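Local structure of transglutaminase elicitor (Phytophthora sojae, 3TW5) at residues L270-Y281 with K297-L308. The protein probably cross-links proteins by joining glutamine side chains to lysine amines, as a transglutaminase that plants recognise as a molecular pattern of the pathogen. The protein carries 1 engineered substitution. Numbering follows the deposited sequence.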
loop_
_atom_site.group_PDB
_atom_site.type_symbol
_atom_site.label_atom_id
_atom_site.label_comp_id
_atom_site.label_asym_id
_atom_site.label_seq_id
_atom_site.Cartn_x
_atom_site.Cartn_y
_atom_site.Cartn_z
ATOM N N LEU A 270 -6.538 -31.297 6.675
ATOM C CA LEU A 270 -5.717 -30.091 6.706
ATOM C C LEU A 270 -4.747 -30.037 5.529
ATOM O O LEU A 270 -4.380 -31.071 4.967
ATOM C CB LEU A 270 -4.944 -30.006 8.027
ATOM C CG LEU A 270 -5.712 -30.114 9.348
ATOM C CD1 LEU A 270 -4.743 -30.345 10.484
ATOM C CD2 LEU A 270 -6.567 -28.879 9.614
ATOM N N VAL A 271 -4.354 -28.823 5.148
ATOM C CA VAL A 271 -3.311 -28.626 4.147
ATOM C C VAL A 271 -2.345 -27.564 4.649
ATOM O O VAL A 271 -2.743 -26.428 4.900
ATOM C CB VAL A 271 -3.881 -28.210 2.760
ATOM C CG1 VAL A 271 -2.753 -27.886 1.788
ATOM C CG2 VAL A 271 -4.759 -29.303 2.177
ATOM N N TYR A 272 -1.081 -27.944 4.811
ATOM C CA TYR A 272 -0.035 -26.993 5.160
ATOM C C TYR A 272 0.344 -26.216 3.916
ATOM O O TYR A 272 0.701 -26.802 2.894
ATOM C CB TYR A 272 1.193 -27.707 5.732
ATOM C CG TYR A 272 2.416 -26.818 5.871
ATOM C CD1 TYR A 272 2.587 -26.003 6.988
ATOM C CD2 TYR A 272 3.400 -26.793 4.884
ATOM C CE1 TYR A 272 3.701 -25.189 7.119
ATOM C CE2 TYR A 272 4.516 -25.982 5.006
ATOM C CZ TYR A 272 4.661 -25.182 6.126
ATOM O OH TYR A 272 5.769 -24.375 6.251
ATOM N N VAL A 273 0.257 -24.895 4.003
ATOM C CA VAL A 273 0.578 -24.038 2.872
ATOM C C VAL A 273 1.695 -23.074 3.234
ATOM O O VAL A 273 1.686 -22.464 4.303
ATOM C CB VAL A 273 -0.663 -23.258 2.355
ATOM C CG1 VAL A 273 -0.302 -22.379 1.157
ATOM C CG2 VAL A 273 -1.787 -24.214 1.984
ATOM N N LYS A 274 2.672 -22.977 2.340
ATOM C CA LYS A 274 3.680 -21.937 2.391
ATOM C C LYS A 274 3.548 -21.127 1.112
ATOM O O LYS A 274 3.663 -21.669 0.007
ATOM C CB LYS A 274 5.077 -22.545 2.505
ATOM C CG LYS A 274 6.222 -21.555 2.302
ATOM C CD LYS A 274 7.565 -22.267 2.367
ATOM C CE LYS A 274 8.686 -21.383 1.866
ATOM N NZ LYS A 274 10.007 -22.029 2.039
ATOM N N SER A 275 3.281 -19.832 1.270
ATOM C CA SER A 275 3.068 -18.933 0.137
ATOM C C SER A 275 3.781 -17.611 0.354
ATOM O O SER A 275 4.099 -17.250 1.488
ATOM C CB SER A 275 1.574 -18.697 -0.095
ATOM O OG SER A 275 0.959 -18.154 1.058
ATOM N N ARG A 276 4.034 -16.894 -0.737
ATOM C CA ARG A 276 4.722 -15.612 -0.671
ATOM C C ARG A 276 3.901 -14.498 -1.307
ATOM O O ARG A 276 3.414 -14.629 -2.434
ATOM C CB ARG A 276 6.113 -15.710 -1.307
ATOM C CG ARG A 276 6.693 -14.390 -1.803
ATOM C CD ARG A 276 8.129 -14.549 -2.246
ATOM N NE ARG A 276 9.045 -14.275 -1.145
ATOM C CZ ARG A 276 9.839 -13.209 -1.078
ATOM N NH1 ARG A 276 9.847 -12.313 -2.062
ATOM N NH2 ARG A 276 10.635 -13.045 -0.029
ATOM N N LEU A 277 3.748 -13.410 -0.559
ATOM C CA LEU A 277 3.132 -12.194 -1.062
ATOM C C LEU A 277 4.235 -11.250 -1.520
ATOM O O LEU A 277 5.263 -11.123 -0.857
ATOM C CB LEU A 277 2.281 -11.543 0.030
ATOM C CG LEU A 277 1.282 -10.453 -0.372
ATOM C CD1 LEU A 277 0.193 -11.011 -1.275
ATOM C CD2 LEU A 277 0.674 -9.817 0.868
ATOM N N SER A 278 4.026 -10.598 -2.659
ATOM C CA SER A 278 5.029 -9.694 -3.218
ATOM C C SER A 278 4.461 -8.292 -3.407
ATOM O O SER A 278 3.438 -8.115 -4.068
ATOM C CB SER A 278 5.561 -10.235 -4.546
ATOM O OG SER A 278 5.973 -11.583 -4.413
ATOM N N TRP A 279 5.132 -7.302 -2.827
ATOM C CA TRP A 279 4.674 -5.922 -2.906
ATOM C C TRP A 279 5.785 -4.954 -3.282
ATOM O O TRP A 279 6.970 -5.287 -3.212
ATOM C CB TRP A 279 4.030 -5.495 -1.589
ATOM C CG TRP A 279 4.955 -5.523 -0.420
ATOM C CD1 TRP A 279 5.804 -4.533 -0.024
ATOM C CD2 TRP A 279 5.117 -6.591 0.521
ATOM N NE1 TRP A 279 6.486 -4.914 1.105
ATOM C CE2 TRP A 279 6.085 -6.173 1.461
ATOM C CE3 TRP A 279 4.538 -7.860 0.661
ATOM C CZ2 TRP A 279 6.492 -6.979 2.527
ATOM C CZ3 TRP A 279 4.942 -8.662 1.722
ATOM C CH2 TRP A 279 5.912 -8.216 2.642
ATOM N N ILE A 280 5.379 -3.747 -3.670
ATOM C CA ILE A 280 6.296 -2.694 -4.082
ATOM C C ILE A 280 6.640 -1.823 -2.879
ATOM O O ILE A 280 5.766 -1.512 -2.072
ATOM C CB ILE A 280 5.662 -1.818 -5.187
ATOM C CG1 ILE A 280 4.972 -2.681 -6.255
ATOM C CG2 ILE A 280 6.691 -0.884 -5.799
ATOM C CD1 ILE A 280 5.873 -3.684 -6.980
ATOM N N TYR A 281 7.910 -1.441 -2.752
ATOM C CA TYR A 281 8.318 -0.545 -1.666
ATOM C C TYR A 281 8.808 0.833 -2.140
ATOM O O TYR A 281 9.027 1.047 -3.333
ATOM C CB TYR A 281 9.289 -1.226 -0.683
ATOM C CG TYR A 281 10.679 -1.526 -1.206
ATOM C CD1 TYR A 281 11.742 -0.660 -0.943
ATOM C CD2 TYR A 281 10.940 -2.690 -1.930
ATOM C CE1 TYR A 281 13.030 -0.935 -1.403
ATOM C CE2 TYR A 281 12.224 -2.977 -2.395
ATOM C CZ TYR A 281 13.264 -2.093 -2.131
ATOM O OH TYR A 281 14.534 -2.367 -2.589
ATOM N N LYS A 297 13.762 -4.088 -8.860
ATOM C CA LYS A 297 14.629 -3.616 -7.774
ATOM C C LYS A 297 13.830 -3.193 -6.545
ATOM O O LYS A 297 14.333 -3.236 -5.418
ATOM C CB LYS A 297 15.496 -2.440 -8.237
ATOM C CG LYS A 297 16.542 -2.790 -9.289
ATOM C CD LYS A 297 17.236 -1.538 -9.821
ATOM C CE LYS A 297 18.038 -1.848 -11.083
ATOM N NZ LYS A 297 18.592 -0.610 -11.709
ATOM N N PHE A 298 12.583 -2.789 -6.778
ATOM C CA PHE A 298 11.728 -2.254 -5.725
ATOM C C PHE A 298 10.545 -3.170 -5.420
ATOM O O PHE A 298 9.532 -2.736 -4.867
ATOM C CB PHE A 298 11.280 -0.836 -6.085
ATOM C CG PHE A 298 12.408 0.048 -6.536
ATOM C CD1 PHE A 298 13.374 0.482 -5.630
ATOM C CD2 PHE A 298 12.518 0.426 -7.869
ATOM C CE1 PHE A 298 14.431 1.291 -6.046
ATOM C CE2 PHE A 298 13.567 1.238 -8.293
ATOM C CZ PHE A 298 14.525 1.673 -7.378
ATOM N N THR A 299 10.697 -4.443 -5.775
ATOM C CA THR A 299 9.744 -5.478 -5.401
ATOM C C THR A 299 10.340 -6.336 -4.282
ATOM O O THR A 299 11.436 -6.886 -4.418
ATOM C CB THR A 299 9.371 -6.363 -6.605
ATOM O OG1 THR A 299 9.007 -5.534 -7.715
ATOM C CG2 THR A 299 8.208 -7.282 -6.260
ATOM N N THR A 300 9.618 -6.426 -3.171
ATOM C CA THR A 300 10.022 -7.256 -2.038
ATOM C C THR A 300 8.884 -8.216 -1.676
ATOM O O THR A 300 7.857 -8.241 -2.354
ATOM C CB THR A 300 10.465 -6.395 -0.823
ATOM O OG1 THR A 300 10.873 -7.243 0.256
ATOM C CG2 THR A 300 9.342 -5.481 -0.353
ATOM N N GLY A 301 9.063 -9.010 -0.627
ATOM C CA GLY A 301 8.034 -9.960 -0.228
ATOM C C GLY A 301 8.265 -10.636 1.106
ATOM O O GLY A 301 9.236 -10.349 1.806
ATOM N N GLN A 302 7.356 -11.540 1.454
ATOM C CA GLN A 302 7.430 -12.284 2.704
ATOM C C GLN A 302 6.733 -13.631 2.570
ATOM O O GLN A 302 5.706 -13.745 1.894
ATOM C CB GLN A 302 6.796 -11.481 3.840
ATOM C CG GLN A 302 7.078 -12.031 5.223
ATOM C CD GLN A 302 6.844 -11.005 6.310
ATOM O OE1 GLN A 302 5.714 -10.564 6.537
ATOM N NE2 GLN A 302 7.915 -10.620 6.995
ATOM N N TYR A 303 7.299 -14.648 3.210
ATOM C CA TYR A 303 6.662 -15.953 3.260
ATOM C C TYR A 303 5.641 -16.002 4.385
ATOM O O TYR A 303 5.801 -15.340 5.415
ATOM C CB TYR A 303 7.696 -17.069 3.429
ATOM C CG TYR A 303 8.548 -17.311 2.206
ATOM C CD1 TYR A 303 8.042 -17.994 1.101
ATOM C CD2 TYR A 303 9.865 -16.858 2.155
ATOM C CE1 TYR A 303 8.828 -18.219 -0.026
ATOM C CE2 TYR A 303 10.661 -17.075 1.034
ATOM C CZ TYR A 303 10.139 -17.756 -0.052
ATOM O OH TYR A 303 10.930 -17.969 -1.160
ATOM N N TYR A 304 4.585 -16.775 4.164
ATOM C CA TYR A 304 3.562 -17.004 5.172
ATOM C C TYR A 304 3.251 -18.486 5.253
ATOM O O TYR A 304 3.150 -19.169 4.232
ATOM C CB TYR A 304 2.297 -16.197 4.866
ATOM C CG TYR A 304 2.533 -14.707 4.831
ATOM C CD1 TYR A 304 2.773 -13.992 6.007
ATOM C CD2 TYR A 304 2.530 -14.010 3.624
ATOM C CE1 TYR A 304 2.999 -12.622 5.980
ATOM C CE2 TYR A 304 2.754 -12.636 3.586
ATOM C CZ TYR A 304 2.987 -11.950 4.768
ATOM O OH TYR A 304 3.208 -10.593 4.741
ATOM N N TYR A 305 3.110 -18.970 6.479
ATOM C CA TYR A 305 2.918 -20.386 6.746
ATOM C C TYR A 305 1.615 -20.558 7.506
ATOM O O TYR A 305 1.398 -19.918 8.538
ATOM C CB TYR A 305 4.099 -20.941 7.554
ATOM C CG TYR A 305 5.448 -20.441 7.082
ATOM C CD1 TYR A 305 6.171 -21.135 6.109
ATOM C CD2 TYR A 305 5.996 -19.264 7.596
ATOM C CE1 TYR A 305 7.407 -20.672 5.667
ATOM C CE2 TYR A 305 7.227 -18.791 7.161
ATOM C CZ TYR A 305 7.928 -19.499 6.197
ATOM O OH TYR A 305 9.150 -19.028 5.768
ATOM N N TYR A 306 0.748 -21.418 6.987
ATOM C CA TYR A 306 -0.555 -21.637 7.592
ATOM C C TYR A 306 -1.150 -22.998 7.261
ATOM O O TYR A 306 -0.847 -23.592 6.223
ATOM C CB TYR A 306 -1.531 -20.513 7.205
ATOM C CG TYR A 306 -1.543 -20.133 5.737
ATOM C CD1 TYR A 306 -0.684 -19.151 5.242
ATOM C CD2 TYR A 306 -2.431 -20.739 4.848
ATOM C CE1 TYR A 306 -0.696 -18.793 3.896
ATOM C CE2 TYR A 306 -2.454 -20.386 3.499
ATOM C CZ TYR A 306 -1.584 -19.414 3.032
ATOM O OH TYR A 306 -1.607 -19.065 1.702
ATOM N N LEU A 307 -1.983 -23.490 8.172
ATOM C CA LEU A 307 -2.793 -24.674 7.930
ATOM C C LEU A 307 -4.145 -24.223 7.413
ATOM O O LEU A 307 -4.799 -23.391 8.037
ATOM C CB LEU A 307 -2.994 -25.472 9.225
ATOM C CG LEU A 307 -1.827 -26.195 9.904
ATOM C CD1 LEU A 307 -2.253 -26.671 11.287
ATOM C CD2 LEU A 307 -1.326 -27.363 9.059
ATOM N N LEU A 308 -4.559 -24.758 6.273
ATOM C CA LEU A 308 -5.909 -24.523 5.773
ATOM C C LEU A 308 -6.819 -25.677 6.171
ATOM O O LEU A 308 -6.425 -26.845 6.089
ATOM C CB LEU A 308 -5.912 -24.337 4.254
ATOM C CG LEU A 308 -5.322 -23.047 3.676
ATOM C CD1 LEU A 308 -5.430 -23.058 2.160
ATOM C CD2 LEU A 308 -6.005 -21.813 4.248
#
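Ser275 and Tyr306 meet on one face of two neighbouring strands of the large antiparallel sheet, where Ser275 OG and Tyr306 OH share a hydrogen bond of 2.8 Å. The serine is set for it by chi1 of 58°, which holds OG between its own backbone N and carbonyl carbon. Val273 lies against the same ring, its CB 3.6 Å from Tyr306 CE2, and sends CG2 to Leu308 CD1. Further along this face, Leu277 CB meets the edge of the Tyr304 ring in its plane. The indole of Trp279 lies over Gly301, whose CA sits 4.0 Å from the centroid of the six-membered ring in a CH-pi contact, while Gln302 CB reaches the indole edge at CH2.

On the other face the Tyr303 ring takes two cation-pi contacts. Extended Lys274 brings NZ to 4.6 Å from the Tyr303 centroid over one face; over the opposite one Arg276 CZ is 4.9 Å from the same Tyr303 centroid, the guanidinium plane turned 61° from the ring. That guanidinium also lies flat over the backbone at Gly301 and Gln302.

Paired backbone hydrogen bonds join the strands from Val271 with Leu308 to Trp279 with Thr300, and Tyr281 N adds one to Phe298 O. A loop holding short helix 289-292 connects them, and strand 232-246 flanks 270-280 on its far side. Helix 202-215 packs against the face carrying Val273, Ser275 and Tyr306.

Gripped by Ser275 and His206 ND1, the Tyr306 hydroxyl ties sheet to helix beside apolar Val273 and Leu308; the electron-rich Tyr303 ring probably offers each cation a weakly favourable site while separating the two.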